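PDB 5BP7: SAM-dependent methyltransferase from Geobacter sulfurreducens, which binds S-adenosyl-L-homocysteine, the demethylated form of S-adenosylmethionine, and probably transfers methyl groups from the latter to a substrate. Local coordinates for residues V122-T136 with L149-E163. Sequence-based numbering, arbitrary orientation.
With SAH (S-adenosyl-L-homocysteine), chain D.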
ATOM      1  N   VAL A 122      15.528  -6.572   7.015  1.00 36.58           N
ATOM      2  CA  VAL A 122      15.369  -8.012   7.145  1.00 36.69           C
ATOM      3  C   VAL A 122      15.112  -8.334   8.631  1.00 37.09           C
ATOM      4  O   VAL A 122      15.863  -7.919   9.499  1.00 36.39           O
ATOM      5  CB  VAL A 122      16.625  -8.766   6.693  1.00 37.96           C
ATOM      6  CG1 VAL A 122      16.440 -10.279   6.846  1.00 37.80           C
ATOM      7  CG2 VAL A 122      16.938  -8.412   5.261  1.00 37.92           C
ATOM      8  N   SER A 123      14.032  -9.058   8.906  1.00 37.05           N
ATOM      9  CA  SER A 123      13.695  -9.425  10.269  1.00 38.56           C
ATOM     10  C   SER A 123      14.470 -10.691  10.636  1.00 39.52           C
ATOM     11  O   SER A 123      14.513 -11.643   9.869  1.00 37.90           O
ATOM     12  CB  SER A 123      12.201  -9.671  10.387  1.00 38.23           C
ATOM     13  OG  SER A 123      11.853  -9.800  11.743  1.00 39.60           O
ATOM     14  N   ASP A 124      15.085 -10.703  11.806  1.00 40.74           N
ATOM     15  CA  ASP A 124      15.626 -11.961  12.371  1.00 43.05           C
ATOM     16  C   ASP A 124      14.476 -12.903  12.778  1.00 41.17           C
ATOM     17  O   ASP A 124      14.619 -14.109  12.754  1.00 39.65           O
ATOM     18  CB  ASP A 124      16.560 -11.679  13.558  1.00 46.17           C
ATOM     19  CG  ASP A 124      17.808 -10.887  13.146  1.00 48.71           C
ATOM     20  OD1 ASP A 124      18.401 -11.198  12.107  1.00 48.85           O
ATOM     21  OD2 ASP A 124      18.177  -9.926  13.861  1.00 54.10           O
ATOM     22  N   ASP A 125      13.381 -12.305  13.227  1.00 39.31           N
ATOM     23  CA  ASP A 125      12.153 -12.998  13.520  1.00 39.35           C
ATOM     24  C   ASP A 125      11.394 -13.248  12.210  1.00 37.58           C
ATOM     25  O   ASP A 125      10.692 -12.383  11.740  1.00 36.28           O
ATOM     26  CB  ASP A 125      11.364 -12.099  14.499  1.00 39.59           C
ATOM     27  CG  ASP A 125      10.127 -12.753  15.021  1.00 40.68           C
ATOM     28  OD1 ASP A 125       9.870 -13.956  14.718  1.00 40.69           O
ATOM     29  OD2 ASP A 125       9.389 -12.023  15.720  1.00 40.76           O
ATOM     30  N   LYS A 126      11.515 -14.455  11.650  1.00 36.55           N
ATOM     31  CA  LYS A 126      10.931 -14.744  10.347  1.00 35.92           C
ATOM     32  C   LYS A 126       9.394 -14.752  10.413  1.00 34.52           C
ATOM     33  O   LYS A 126       8.782 -15.201  11.390  1.00 35.06           O
ATOM     34  CB  LYS A 126      11.427 -16.093   9.771  1.00 37.39           C
ATOM     35  CG  LYS A 126      12.936 -16.296   9.650  1.00 38.62           C
ATOM     36  CD  LYS A 126      13.579 -15.282   8.747  1.00 39.35           C
ATOM     37  CE  LYS A 126      15.114 -15.342   8.769  1.00 41.62           C
ATOM     38  NZ  LYS A 126      15.671 -13.985   8.423  1.00 41.36           N
ATOM     39  N   ALA A 127       8.785 -14.320   9.326  1.00 33.28           N
ATOM     40  CA  ALA A 127       7.340 -14.118   9.278  1.00 32.78           C
ATOM     41  C   ALA A 127       6.655 -15.148   8.385  1.00 32.72           C
ATOM     42  O   ALA A 127       7.183 -15.506   7.337  1.00 33.16           O
ATOM     43  CB  ALA A 127       7.041 -12.720   8.783  1.00 31.69           C
ATOM     44  N   GLY A 128       5.490 -15.619   8.822  1.00 32.45           N
ATOM     45  CA  GLY A 128       4.605 -16.443   7.994  1.00 32.57           C
ATOM     46  C   GLY A 128       3.965 -15.671   6.838  1.00 31.42           C
ATOM     47  O   GLY A 128       3.640 -16.256   5.813  1.00 30.69           O
ATOM     48  N   VAL A 129       3.823 -14.356   7.004  1.00 30.63           N
ATOM     49  CA  VAL A 129       3.471 -13.454   5.914  1.00 30.15           C
ATOM     50  C   VAL A 129       4.446 -12.277   5.903  1.00 30.62           C
ATOM     51  O   VAL A 129       4.598 -11.602   6.929  1.00 32.28           O
ATOM     52  CB  VAL A 129       2.042 -12.922   6.076  1.00 29.73           C
ATOM     53  CG1 VAL A 129       1.701 -11.947   4.973  1.00 29.06           C
ATOM     54  CG2 VAL A 129       1.053 -14.077   6.081  1.00 30.24           C
ATOM     55  N   ALA A 130       5.134 -12.063   4.774  1.00 30.07           N
ATOM     56  CA  ALA A 130       6.047 -10.940   4.605  1.00 30.32           C
ATOM     57  C   ALA A 130       5.488 -10.064   3.500  1.00 30.67           C
ATOM     58  O   ALA A 130       5.424 -10.488   2.327  1.00 31.54           O
ATOM     59  CB  ALA A 130       7.431 -11.421   4.233  1.00 31.01           C
ATOM     60  N   ALA A 131       5.124  -8.833   3.850  1.00 30.06           N
ATOM     61  CA  ALA A 131       4.318  -7.989   2.996  1.00 29.93           C
ATOM     62  C   ALA A 131       4.933  -6.640   2.648  1.00 30.05           C
ATOM     63  O   ALA A 131       5.550  -5.999   3.475  1.00 30.34           O
ATOM     64  CB  ALA A 131       2.981  -7.761   3.651  1.00 30.24           C
ATOM     65  N   CYS A 132       4.728  -6.212   1.404  1.00 30.52           N
ATOM     66  CA  CYS A 132       4.965  -4.827   0.990  1.00 30.69           C
ATOM     67  C   CYS A 132       3.837  -4.440   0.043  1.00 30.65           C
ATOM     68  O   CYS A 132       3.840  -4.792  -1.160  1.00 30.30           O
ATOM     69  CB  CYS A 132       6.320  -4.665   0.324  1.00 31.47           C
ATOM     70  SG  CYS A 132       6.634  -2.960  -0.199  1.00 33.62           S
ATOM     71  N   VAL A 133       2.849  -3.732   0.605  1.00 31.52           N
ATOM     72  CA  VAL A 133       1.573  -3.465  -0.059  1.00 31.63           C
ATOM     73  C   VAL A 133       1.554  -2.012  -0.514  1.00 32.90           C
ATOM     74  O   VAL A 133       1.175  -1.108   0.225  1.00 33.46           O
ATOM     75  CB  VAL A 133       0.393  -3.784   0.888  1.00 31.98           C
ATOM     76  CG1 VAL A 133      -0.954  -3.547   0.230  1.00 32.53           C
ATOM     77  CG2 VAL A 133       0.465  -5.235   1.296  1.00 32.24           C
ATOM     78  N   GLY A 134       1.984  -1.801  -1.746  1.00 33.56           N
ATOM     79  CA  GLY A 134       1.959  -0.481  -2.370  1.00 34.14           C
ATOM     80  C   GLY A 134       3.179   0.388  -2.103  1.00 34.80           C
ATOM     81  O   GLY A 134       3.108   1.601  -2.275  1.00 36.68           O
ATOM     82  N   ALA A 135       4.310  -0.212  -1.745  1.00 33.39           N
ATOM     83  CA  ALA A 135       5.542   0.550  -1.594  1.00 33.98           C
ATOM     84  C   ALA A 135       6.751  -0.200  -2.168  1.00 34.14           C
ATOM     85  O   ALA A 135       7.781  -0.284  -1.518  1.00 33.95           O
ATOM     86  CB  ALA A 135       5.748   0.887  -0.126  1.00 34.58           C
ATOM     87  N   THR A 136       6.638  -0.695  -3.403  1.00 33.97           N
ATOM     88  CA  THR A 136       7.669  -1.550  -3.990  1.00 34.62           C
ATOM     89  C   THR A 136       8.952  -0.846  -4.414  1.00 34.80           C
ATOM     90  O   THR A 136       9.922  -1.505  -4.774  1.00 34.65           O
ATOM     91  CB  THR A 136       7.129  -2.383  -5.175  1.00 35.89           C
ATOM     92  OG1 THR A 136       6.588  -1.516  -6.194  1.00 36.86           O
ATOM     93  CG2 THR A 136       6.065  -3.354  -4.670  1.00 35.56           C
ATOM     94  N   LEU A 149      11.751  -9.291   0.844  1.00 33.53           N
ATOM     95  CA  LEU A 149      10.757  -9.966   1.692  1.00 32.90           C
ATOM     96  C   LEU A 149      11.080 -11.445   1.878  1.00 33.61           C
ATOM     97  O   LEU A 149      10.932 -11.962   2.980  1.00 33.69           O
ATOM     98  CB  LEU A 149       9.363  -9.815   1.135  1.00 32.14           C
ATOM     99  CG  LEU A 149       8.824  -8.379   1.129  1.00 31.64           C
ATOM    100  CD1 LEU A 149       7.538  -8.297   0.343  1.00 30.95           C
ATOM    101  CD2 LEU A 149       8.614  -7.839   2.538  1.00 32.27           C
ATOM    102  N   ALA A 150      11.612 -12.091   0.832  1.00 33.75           N
ATOM    103  CA  ALA A 150      12.006 -13.502   0.910  1.00 34.32           C
ATOM    104  C   ALA A 150      13.013 -13.751   2.014  1.00 35.66           C
ATOM    105  O   ALA A 150      12.968 -14.788   2.672  1.00 36.69           O
ATOM    106  CB  ALA A 150      12.572 -13.991  -0.411  1.00 34.71           C
ATOM    107  N   ARG A 151      13.902 -12.794   2.255  1.00 35.88           N
ATOM    108  CA  ARG A 151      14.874 -12.948   3.327  1.00 37.01           C
ATOM    109  C   ARG A 151      14.283 -12.946   4.739  1.00 36.32           C
ATOM    110  O   ARG A 151      14.956 -13.371   5.672  1.00 36.72           O
ATOM    111  CB  ARG A 151      15.957 -11.887   3.188  1.00 38.84           C
ATOM    112  CG  ARG A 151      16.711 -12.111   1.902  1.00 40.02           C
ATOM    113  CD  ARG A 151      17.728 -11.043   1.684  1.00 41.38           C
ATOM    114  NE  ARG A 151      18.356 -11.223   0.376  1.00 42.17           N
ATOM    115  CZ  ARG A 151      19.592 -11.676   0.171  1.00 43.58           C
ATOM    116  NH1 ARG A 151      20.045 -11.793  -1.072  1.00 44.60           N
ATOM    117  NH2 ARG A 151      20.396 -12.000   1.182  1.00 45.33           N
ATOM    118  N   SER A 152      13.049 -12.464   4.897  1.00 34.41           N
ATOM    119  CA  SER A 152      12.349 -12.464   6.188  1.00 34.71           C
ATOM    120  C   SER A 152      11.274 -13.533   6.281  1.00 35.06           C
ATOM    121  O   SER A 152      10.541 -13.591   7.273  1.00 35.43           O
ATOM    122  CB  SER A 152      11.698 -11.092   6.441  1.00 33.59           C
ATOM    123  OG  SER A 152      12.665 -10.078   6.562  1.00 33.94           O
ATOM    124  N   LEU A 153      11.182 -14.392   5.271  1.00 35.31           N
ATOM    125  CA  LEU A 153      10.069 -15.310   5.194  1.00 36.40           C
ATOM    126  C   LEU A 153      10.387 -16.610   5.893  1.00 37.73           C
ATOM    127  O   LEU A 153      11.400 -17.224   5.594  1.00 38.82           O
ATOM    128  CB  LEU A 153       9.739 -15.592   3.738  1.00 36.35           C
ATOM    129  CG  LEU A 153       8.399 -16.258   3.467  1.00 36.32           C
ATOM    130  CD1 LEU A 153       7.252 -15.286   3.695  1.00 35.80           C
ATOM    131  CD2 LEU A 153       8.388 -16.749   2.030  1.00 36.53           C
ATOM    132  N   ARG A 154       9.516 -17.065   6.789  1.00 38.85           N
ATOM    133  CA  ARG A 154       9.739 -18.375   7.386  1.00 40.74           C
ATOM    134  C   ARG A 154       9.336 -19.456   6.405  1.00 40.29           C
ATOM    135  O   ARG A 154       8.514 -19.200   5.508  1.00 39.93           O
ATOM    136  CB  ARG A 154       9.062 -18.536   8.741  1.00 43.22           C
ATOM    137  CG  ARG A 154       7.572 -18.702   8.730  1.00 44.64           C
ATOM    138  CD  ARG A 154       7.132 -19.759   9.725  1.00 46.90           C
ATOM    139  NE  ARG A 154       5.680 -19.748   9.824  1.00 48.17           N
ATOM    140  CZ  ARG A 154       4.832 -20.215   8.907  1.00 48.20           C
ATOM    141  NH1 ARG A 154       5.241 -20.778   7.765  1.00 47.93           N
ATOM    142  NH2 ARG A 154       3.532 -20.106   9.137  1.00 49.43           N
ATOM    143  N   PRO A 155       9.932 -20.656   6.540  1.00 41.35           N
ATOM    144  CA  PRO A 155       9.602 -21.751   5.634  1.00 41.92           C
ATOM    145  C   PRO A 155       8.098 -21.933   5.558  1.00 40.64           C
ATOM    146  O   PRO A 155       7.445 -21.964   6.577  1.00 40.10           O
ATOM    147  CB  PRO A 155      10.264 -22.987   6.301  1.00 44.12           C
ATOM    148  CG  PRO A 155      11.347 -22.445   7.183  1.00 44.59           C
ATOM    149  CD  PRO A 155      11.083 -20.983   7.413  1.00 43.35           C
ATOM    150  N   GLY A 156       7.568 -22.061   4.355  1.00 39.33           N
ATOM    151  CA  GLY A 156       6.129 -22.279   4.174  1.00 38.40           C
ATOM    152  C   GLY A 156       5.317 -21.001   4.153  1.00 36.94           C
ATOM    153  O   GLY A 156       4.119 -21.048   3.940  1.00 37.05           O
ATOM    154  N   GLY A 157       5.962 -19.851   4.316  1.00 35.18           N
ATOM    155  CA  GLY A 157       5.243 -18.597   4.387  1.00 34.19           C
ATOM    156  C   GLY A 157       4.792 -18.027   3.050  1.00 32.75           C
ATOM    157  O   GLY A 157       5.055 -18.587   1.975  1.00 32.50           O
ATOM    158  N   ILE A 158       4.136 -16.880   3.134  1.00 31.86           N
ATOM    159  CA  ILE A 158       3.571 -16.192   1.973  1.00 31.36           C
ATOM    160  C   ILE A 158       4.164 -14.791   1.855  1.00 31.17           C
ATOM    161  O   ILE A 158       4.320 -14.091   2.862  1.00 30.55           O
ATOM    162  CB  ILE A 158       2.038 -16.092   2.085  1.00 31.58           C
ATOM    163  CG1 ILE A 158       1.411 -17.483   1.956  1.00 32.57           C
ATOM    164  CG2 ILE A 158       1.459 -15.212   0.979  1.00 30.90           C
ATOM    165  CD1 ILE A 158      -0.008 -17.558   2.486  1.00 33.05           C
ATOM    166  N   ILE A 159       4.481 -14.390   0.619  1.00 31.30           N
ATOM    167  CA  ILE A 159       4.859 -13.006   0.311  1.00 31.61           C
ATOM    168  C   ILE A 159       3.651 -12.277  -0.263  1.00 31.58           C
ATOM    169  O   ILE A 159       2.964 -12.812  -1.139  1.00 32.74           O
ATOM    170  CB  ILE A 159       6.069 -12.942  -0.659  1.00 32.38           C
ATOM    171  CG1 ILE A 159       7.320 -13.427   0.076  1.00 33.81           C
ATOM    172  CG2 ILE A 159       6.298 -11.521  -1.169  1.00 32.03           C
ATOM    173  CD1 ILE A 159       8.538 -13.665  -0.786  1.00 34.87           C
ATOM    174  N   LEU A 160       3.406 -11.063   0.228  1.00 31.34           N
ATOM    175  CA  LEU A 160       2.384 -10.183  -0.322  1.00 31.19           C
ATOM    176  C   LEU A 160       3.005  -8.989  -0.996  1.00 31.17           C
ATOM    177  O   LEU A 160       3.830  -8.289  -0.401  1.00 31.70           O
ATOM    178  CB  LEU A 160       1.444  -9.640   0.744  1.00 31.07           C
ATOM    179  CG  LEU A 160       0.507 -10.562   1.471  1.00 31.34           C
ATOM    180  CD1 LEU A 160      -0.356  -9.715   2.427  1.00 31.54           C
ATOM    181  CD2 LEU A 160      -0.333 -11.356   0.493  1.00 31.17           C
ATOM    182  N   ILE A 161       2.624  -8.788  -2.249  1.00 31.75           N
ATOM    183  CA  ILE A 161       3.061  -7.646  -3.059  1.00 32.03           C
ATOM    184  C   ILE A 161       1.824  -6.894  -3.543  1.00 30.53           C
ATOM    185  O   ILE A 161       0.960  -7.461  -4.219  1.00 29.06           O
ATOM    186  CB  ILE A 161       3.894  -8.095  -4.272  1.00 33.49           C
ATOM    187  CG1 ILE A 161       5.243  -8.672  -3.838  1.00 35.47           C
ATOM    188  CG2 ILE A 161       4.121  -6.953  -5.246  1.00 35.34           C
ATOM    189  CD1 ILE A 161       6.244  -7.671  -3.270  1.00 36.35           C
ATOM    190  N   GLY A 162       1.779  -5.604  -3.231  1.00 30.24           N
ATOM    191  CA  GLY A 162       0.744  -4.695  -3.721  1.00 29.95           C
ATOM    192  C   GLY A 162       1.347  -3.780  -4.754  1.00 30.95           C
ATOM    193  O   GLY A 162       2.359  -3.130  -4.481  1.00 30.74           O
ATOM    194  N   GLU A 163       0.765  -3.763  -5.962  1.00 31.36           N
ATOM    195  CA  GLU A 163       1.427  -3.169  -7.124  1.00 32.66           C
ATOM    196  C   GLU A 163       0.396  -2.755  -8.151  1.00 31.90           C
ATOM    197  O   GLU A 163      -0.588  -3.461  -8.346  1.00 30.32           O
ATOM    198  CB  GLU A 163       2.405  -4.182  -7.756  1.00 34.05           C
ATOM    199  CG  GLU A 163       3.182  -3.753  -9.002  1.00 36.44           C
ATOM    200  CD  GLU A 163       4.317  -2.755  -8.756  1.00 38.28           C
ATOM    201  OE1 GLU A 163       4.605  -2.405  -7.585  1.00 39.66           O
ATOM    202  OE2 GLU A 163       4.918  -2.297  -9.758  1.00 39.30           O
TER
HETATM  203  N   SAH D 301       0.620  -0.601   2.884  1.00 41.33           N
HETATM  204  CA  SAH D 301       0.044   0.679   3.446  1.00 41.76           C
HETATM  205  CB  SAH D 301       0.732   1.951   2.918  1.00 39.24           C
HETATM  206  CG  SAH D 301       0.899   2.133   1.408  1.00 40.15           C
HETATM  207  SD  SAH D 301       1.281   3.823   1.003  1.00 41.14           S
HETATM  208  C   SAH D 301      -1.441   0.782   3.235  1.00 43.97           C
HETATM  209  O   SAH D 301      -2.043  -0.031   2.527  1.00 44.11           O
HETATM  210  OXT SAH D 301      -2.097   1.684   3.776  1.00 42.83           O
HETATM  211  C5' SAH D 301       3.079   3.903   0.921  1.00 40.01           C
HETATM  212  C4' SAH D 301       3.649   3.973   2.338  1.00 39.18           C
HETATM  213  O4' SAH D 301       5.042   3.676   2.327  1.00 37.79           O
HETATM  214  C3' SAH D 301       3.487   5.333   3.014  1.00 38.13           C
HETATM  215  O3' SAH D 301       2.809   5.131   4.258  1.00 36.07           O
HETATM  216  C2' SAH D 301       4.895   5.854   3.241  1.00 38.44           C
HETATM  217  O2' SAH D 301       5.022   6.513   4.497  1.00 40.49           O
HETATM  218  C1' SAH D 301       5.668   4.554   3.250  1.00 38.80           C
HETATM  219  N9  SAH D 301       7.079   4.554   2.843  1.00 38.67           N
HETATM  220  C8  SAH D 301       7.647   5.140   1.745  1.00 39.14           C
HETATM  221  N7  SAH D 301       8.937   4.891   1.666  1.00 38.69           N
HETATM  222  C5  SAH D 301       9.212   4.082   2.766  1.00 37.66           C
HETATM  223  C6  SAH D 301      10.393   3.483   3.254  1.00 36.47           C
HETATM  224  N6  SAH D 301      11.585   3.633   2.635  1.00 35.92           N
HETATM  225  N1  SAH D 301      10.333   2.737   4.388  1.00 33.88           N
HETATM  226  C2  SAH D 301       9.146   2.597   5.009  1.00 35.67           C
HETATM  227  N3  SAH D 301       7.972   3.125   4.640  1.00 37.40           N
HETATM  228  C4  SAH D 301       8.068   3.867   3.494  1.00 38.25           C
HETATM  229  O   HOH W   1       3.765  -0.724  -5.163  1.00 39.23           O
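Ala130 is the hollow: its small CB leaves room for Leu149, whose CB sits 4.0 Å from it, and for Leu153, whose CD1 closes in to 3.9 Å from Ala130 CB. Leu149 reaches along the strand and lays CD1 3.8 Å from Cys132 CB. On the other face of the sheet Leu160 is the bump, its CB against Ala131 CB and its CG and CD1 crossing Val129 CG1. Between these layers 130-133 and 157-163 run parallel, their directions differing by only 3°, laced by bonds from Ile158 N to Gly128 O through to Gly162 N to Cys132 O. This is the strand-helix-strand crossover of a Rossmann-like methyltransferase, with helix 142-150 making the connection.

Ahead of the strand, Ser123 N donates to Ser152 OG (2.9 Å), and Lys126, bent at chi2 (-61°), brings NZ to Arg151 O. Gly128 CA lies over one face of the Arg154 guanidinium, 3.8 Å above its plane. Past Val133, Thr136 OG1 donates a hydrogen bond to Glu163 OE1 (2.6 Å), on the syn side; a water donates to both Glu163 OE1 and Gly162 O. Two donors on OE1 would favour a charged carboxylate. Val133 O accepts from SAH N (2.8 Å), tying the strand end to the cofactor pocket.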